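Local coordinates for L-threonine-O-3-phosphate decarboxylase (Porphyromonas gingivalis, PDB 3FKD), which probably decarboxylates L-threonine O-3-phosphate as a pyridoxal-phosphate enzyme of the class I and II aminotransferase family, at residues W253-L267 / T322-E336. Residues are numbered along the deposited sequence; the frame is centred on the assembly and turned at random.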
# COMPACT_ATOMS: atom_id res chain seq x y z
N TRP A 253 15.12 -25.03 12.38
CA TRP A 253 14.44 -24.05 13.21
C TRP A 253 13.48 -24.69 14.24
O TRP A 253 13.42 -24.29 15.40
CB TRP A 253 13.65 -23.11 12.31
CG TRP A 253 13.33 -21.77 12.93
CD1 TRP A 253 13.88 -21.22 14.06
CD2 TRP A 253 12.44 -20.79 12.39
NE1 TRP A 253 13.35 -19.97 14.28
CE2 TRP A 253 12.48 -19.67 13.25
CE3 TRP A 253 11.62 -20.73 11.25
CZ2 TRP A 253 11.73 -18.51 13.01
CZ3 TRP A 253 10.87 -19.60 11.02
CH2 TRP A 253 10.92 -18.50 11.90
N GLN A 254 12.71 -25.66 13.78
CA GLN A 254 11.71 -26.38 14.53
C GLN A 254 12.41 -27.10 15.67
O GLN A 254 11.96 -27.09 16.81
CB GLN A 254 11.08 -27.40 13.57
CG GLN A 254 9.69 -27.86 13.80
CD GLN A 254 9.07 -28.38 12.48
OE1 GLN A 254 7.97 -27.96 12.05
NE2 GLN A 254 9.81 -29.28 11.81
N ARG A 255 13.55 -27.70 15.36
CA ARG A 255 14.29 -28.45 16.34
C ARG A 255 15.02 -27.57 17.37
O ARG A 255 15.08 -27.91 18.54
CB ARG A 255 15.16 -29.52 15.61
CG ARG A 255 16.58 -29.68 16.02
CD ARG A 255 17.24 -30.76 15.19
NE ARG A 255 18.04 -30.26 14.05
CZ ARG A 255 19.19 -29.59 14.16
NH1 ARG A 255 19.68 -29.28 15.37
NH2 ARG A 255 19.86 -29.20 13.07
N ASN A 256 15.54 -26.42 16.97
CA ASN A 256 16.00 -25.46 17.96
C ASN A 256 14.87 -24.97 18.86
O ASN A 256 15.09 -24.47 19.95
CB ASN A 256 16.62 -24.25 17.28
CG ASN A 256 17.85 -24.60 16.52
OD1 ASN A 256 18.59 -25.50 16.92
ND2 ASN A 256 18.10 -23.89 15.42
N THR A 257 13.64 -25.07 18.36
CA THR A 257 12.49 -24.62 19.09
C THR A 257 12.14 -25.61 20.23
O THR A 257 11.73 -25.21 21.33
CB THR A 257 11.29 -24.48 18.15
OG1 THR A 257 11.54 -23.42 17.23
CG2 THR A 257 10.06 -24.19 18.91
N VAL A 258 12.29 -26.90 19.94
CA VAL A 258 12.11 -27.92 20.93
C VAL A 258 13.16 -27.74 22.05
O VAL A 258 12.78 -27.65 23.20
CB VAL A 258 12.19 -29.31 20.30
CG1 VAL A 258 12.30 -30.40 21.37
CG2 VAL A 258 11.03 -29.53 19.36
N ASP A 259 14.45 -27.64 21.71
CA ASP A 259 15.47 -27.38 22.74
C ASP A 259 15.21 -26.07 23.49
O ASP A 259 15.64 -25.91 24.63
CB ASP A 259 16.90 -27.31 22.20
CG ASP A 259 17.26 -28.47 21.30
OD1 ASP A 259 16.56 -29.51 21.28
OD2 ASP A 259 18.28 -28.31 20.58
N PHE A 260 14.52 -25.12 22.85
CA PHE A 260 14.20 -23.86 23.50
C PHE A 260 13.04 -24.04 24.49
O PHE A 260 13.13 -23.57 25.62
CB PHE A 260 13.88 -22.80 22.45
CG PHE A 260 13.90 -21.37 22.96
CD1 PHE A 260 14.47 -21.05 24.17
CD2 PHE A 260 13.41 -20.35 22.18
CE1 PHE A 260 14.51 -19.75 24.61
CE2 PHE A 260 13.46 -19.06 22.62
CZ PHE A 260 14.00 -18.76 23.85
N ILE A 261 11.98 -24.73 24.06
CA ILE A 261 10.79 -24.92 24.88
C ILE A 261 11.03 -25.79 26.11
O ILE A 261 10.47 -25.54 27.18
CB ILE A 261 9.61 -25.44 24.05
CG1 ILE A 261 9.17 -24.35 23.03
CG2 ILE A 261 8.46 -25.80 24.97
CD1 ILE A 261 8.04 -24.76 22.08
N THR A 262 11.87 -26.81 25.95
CA THR A 262 12.29 -27.70 27.00
C THR A 262 13.00 -26.95 28.11
O THR A 262 12.67 -27.08 29.30
CB THR A 262 13.28 -28.74 26.45
OG1 THR A 262 12.63 -29.54 25.44
CG2 THR A 262 13.83 -29.61 27.56
N ALA A 263 14.01 -26.18 27.73
CA ALA A 263 14.69 -25.35 28.70
C ALA A 263 13.70 -24.39 29.35
O ALA A 263 13.71 -24.26 30.58
CB ALA A 263 15.84 -24.61 28.08
N LEU A 264 12.83 -23.74 28.57
CA LEU A 264 11.89 -22.84 29.19
C LEU A 264 10.96 -23.48 30.24
O LEU A 264 10.69 -22.88 31.29
CB LEU A 264 11.08 -22.05 28.15
CG LEU A 264 11.86 -20.91 27.46
CD1 LEU A 264 11.10 -20.38 26.29
CD2 LEU A 264 12.28 -19.79 28.37
N ASN A 265 10.45 -24.68 29.98
CA ASN A 265 9.52 -25.28 30.92
C ASN A 265 10.26 -25.63 32.23
O ASN A 265 9.72 -25.49 33.34
CB ASN A 265 8.83 -26.50 30.31
CG ASN A 265 7.70 -26.13 29.37
OD1 ASN A 265 6.96 -25.18 29.61
ND2 ASN A 265 7.55 -26.89 28.29
N ARG A 266 11.52 -26.04 32.10
CA ARG A 266 12.30 -26.37 33.28
C ARG A 266 12.31 -25.21 34.24
O ARG A 266 12.44 -25.41 35.46
CB ARG A 266 13.75 -26.67 32.90
CG ARG A 266 13.94 -28.05 32.39
CD ARG A 266 15.37 -28.36 32.50
NE ARG A 266 15.63 -29.76 32.23
CZ ARG A 266 16.84 -30.27 32.09
NH1 ARG A 266 17.90 -29.48 32.21
NH2 ARG A 266 16.97 -31.56 31.84
N LEU A 267 12.22 -24.00 33.71
CA LEU A 267 12.21 -22.83 34.56
C LEU A 267 10.99 -22.89 35.44
O LEU A 267 9.94 -23.38 35.02
CB LEU A 267 12.25 -21.52 33.74
CG LEU A 267 13.66 -20.93 33.65
CD1 LEU A 267 14.66 -22.00 33.27
CD2 LEU A 267 13.74 -19.72 32.71
N THR A 322 11.77 -18.45 18.45
CA THR A 322 13.10 -19.07 18.47
C THR A 322 14.13 -18.35 17.58
O THR A 322 13.97 -18.28 16.38
CB THR A 322 12.97 -20.52 18.03
OG1 THR A 322 12.00 -21.17 18.86
CG2 THR A 322 14.36 -21.27 18.02
N GLN A 323 15.17 -17.84 18.21
CA GLN A 323 16.30 -17.21 17.55
C GLN A 323 17.44 -18.24 17.45
O GLN A 323 17.18 -19.43 17.39
CB GLN A 323 16.69 -15.94 18.29
CG GLN A 323 15.56 -14.87 18.30
CD GLN A 323 14.98 -14.59 16.86
OE1 GLN A 323 15.72 -14.24 15.94
NE2 GLN A 323 13.68 -14.80 16.68
N ARG A 324 18.69 -17.82 17.39
CA ARG A 324 19.77 -18.84 17.35
C ARG A 324 20.00 -19.58 18.72
O ARG A 324 19.63 -19.08 19.78
CB ARG A 324 21.08 -18.21 16.88
CG ARG A 324 21.05 -17.76 15.45
CD ARG A 324 22.27 -16.88 15.16
NE ARG A 324 22.17 -16.20 13.87
CZ ARG A 324 23.07 -15.35 13.39
NH1 ARG A 324 22.88 -14.80 12.19
NH2 ARG A 324 24.16 -15.05 14.09
N PRO A 325 20.60 -20.78 18.69
CA PRO A 325 20.79 -21.49 19.97
C PRO A 325 21.55 -20.66 21.00
O PRO A 325 21.01 -20.41 22.08
CB PRO A 325 21.58 -22.73 19.57
CG PRO A 325 21.16 -22.99 18.19
CD PRO A 325 21.01 -21.61 17.55
N ALA A 326 22.75 -20.20 20.66
CA ALA A 326 23.44 -19.28 21.55
C ALA A 326 22.56 -18.11 22.05
O ALA A 326 22.66 -17.73 23.19
CB ALA A 326 24.74 -18.77 20.92
N GLN A 327 21.71 -17.53 21.21
CA GLN A 327 20.87 -16.42 21.68
C GLN A 327 19.79 -16.96 22.59
O GLN A 327 19.39 -16.31 23.53
CB GLN A 327 20.20 -15.70 20.49
CG GLN A 327 20.96 -14.47 19.94
CD GLN A 327 20.98 -14.38 18.42
OE1 GLN A 327 20.25 -15.07 17.71
NE2 GLN A 327 21.86 -13.55 17.92
N ASN A 328 19.30 -18.16 22.26
CA ASN A 328 18.25 -18.80 23.03
C ASN A 328 18.80 -19.12 24.41
O ASN A 328 18.17 -18.85 25.42
CB ASN A 328 17.75 -20.08 22.34
CG ASN A 328 17.12 -19.83 20.98
OD1 ASN A 328 16.74 -18.70 20.66
ND2 ASN A 328 17.01 -20.89 20.17
N GLN A 329 20.00 -19.67 24.43
CA GLN A 329 20.64 -20.03 25.68
C GLN A 329 20.71 -18.77 26.56
O GLN A 329 20.27 -18.74 27.71
CB GLN A 329 22.02 -20.64 25.42
CG GLN A 329 22.68 -21.32 26.63
CD GLN A 329 22.01 -22.65 27.05
OE1 GLN A 329 20.83 -22.89 26.76
NE2 GLN A 329 22.78 -23.52 27.75
N LEU A 330 21.23 -17.71 25.97
CA LEU A 330 21.41 -16.45 26.67
C LEU A 330 20.09 -15.75 27.04
O LEU A 330 20.06 -14.87 27.91
CB LEU A 330 22.27 -15.56 25.80
CG LEU A 330 22.56 -14.17 26.31
CD1 LEU A 330 22.89 -14.23 27.80
CD2 LEU A 330 23.71 -13.59 25.47
N PHE A 331 18.99 -16.13 26.39
CA PHE A 331 17.69 -15.60 26.76
C PHE A 331 17.15 -16.32 27.99
O PHE A 331 16.42 -15.75 28.79
CB PHE A 331 16.73 -15.71 25.57
CG PHE A 331 15.30 -15.51 25.92
CD1 PHE A 331 14.61 -14.40 25.46
CD2 PHE A 331 14.62 -16.43 26.69
CE1 PHE A 331 13.27 -14.22 25.77
CE2 PHE A 331 13.29 -16.25 27.03
CZ PHE A 331 12.61 -15.16 26.56
N ILE A 332 17.52 -17.59 28.13
CA ILE A 332 17.15 -18.37 29.31
C ILE A 332 17.75 -17.82 30.63
O ILE A 332 17.08 -17.83 31.66
CB ILE A 332 17.55 -19.83 29.14
CG1 ILE A 332 16.81 -20.44 27.97
CG2 ILE A 332 17.28 -20.61 30.45
CD1 ILE A 332 15.50 -21.02 28.38
N LYS A 333 18.99 -17.37 30.61
CA LYS A 333 19.57 -16.72 31.79
C LYS A 333 18.85 -15.40 32.01
O LYS A 333 18.37 -15.12 33.10
CB LYS A 333 21.06 -16.51 31.60
CG LYS A 333 21.74 -17.82 31.25
CD LYS A 333 23.23 -17.84 31.58
CE LYS A 333 23.74 -19.28 31.53
NZ LYS A 333 25.18 -19.39 31.10
N ALA A 334 18.77 -14.60 30.95
CA ALA A 334 18.07 -13.33 31.02
C ALA A 334 16.76 -13.53 31.77
O ALA A 334 16.44 -12.78 32.68
CB ALA A 334 17.82 -12.82 29.62
N LEU A 335 16.01 -14.55 31.39
CA LEU A 335 14.72 -14.81 32.02
C LEU A 335 14.84 -15.29 33.51
O LEU A 335 14.19 -14.74 34.43
CB LEU A 335 13.94 -15.80 31.15
CG LEU A 335 12.51 -16.16 31.57
CD1 LEU A 335 11.73 -14.92 31.84
CD2 LEU A 335 11.87 -17.02 30.50
N GLU A 336 15.65 -16.32 33.72
CA GLU A 336 15.94 -16.84 35.05
C GLU A 336 16.26 -15.71 36.00
O GLU A 336 15.76 -15.64 37.12
CB GLU A 336 17.11 -17.81 34.98
CG GLU A 336 17.16 -18.73 36.14
CD GLU A 336 17.85 -20.06 35.82
OE1 GLU A 336 18.36 -20.20 34.67
OE2 GLU A 336 17.86 -20.95 36.72
O HOH W 1 17.07 -21.00 15.20
O HOH W 2 17.81 -23.91 20.49
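Phe260 and Phe331 meet between two nearly parallel helices, which pack side by side on the small mixed sheet of this aminotransferase-fold protein, with Leu264 and Leu335 reaching down to its strand 279-284. Phe260 carries much of this seam. With CG anti to the backbone N (chi1 -164°), it projects across the groove and turns its CZ edge to the face of Phe331 in an offset edge-to-face stack, planes at 86° and centroids 5.5 Å apart. The amide plane of Asn328 lies over one face of Phe260, nearly parallel to the ring, and Asn328 CB makes a CH-pi contact there, 3.9 Å from the Phe260 ring centroid; Leu264 CD1 lies over the opposite face. Farther along, Ile332 CD1 packs against both Ala263 CB, at 3.6 Å, and Leu264 CD2, while Leu267 CD2 leans on Leu335 CG. At the other end the contact turns polar. Two waters bridge across it, one from Asn256 O to Asn328 ND2, the other from Asn256 ND2 to Gln323 O. Thr257 OG1 donates to Trp253 O and lies 2.8 Å from Thr322 OG1. The indole of Trp253 ties to the loop before helix 325-339: its NE1 donates a nearly straight hydrogen bond (177°) to Thr322 O, 2.8 Å away and in the ring plane.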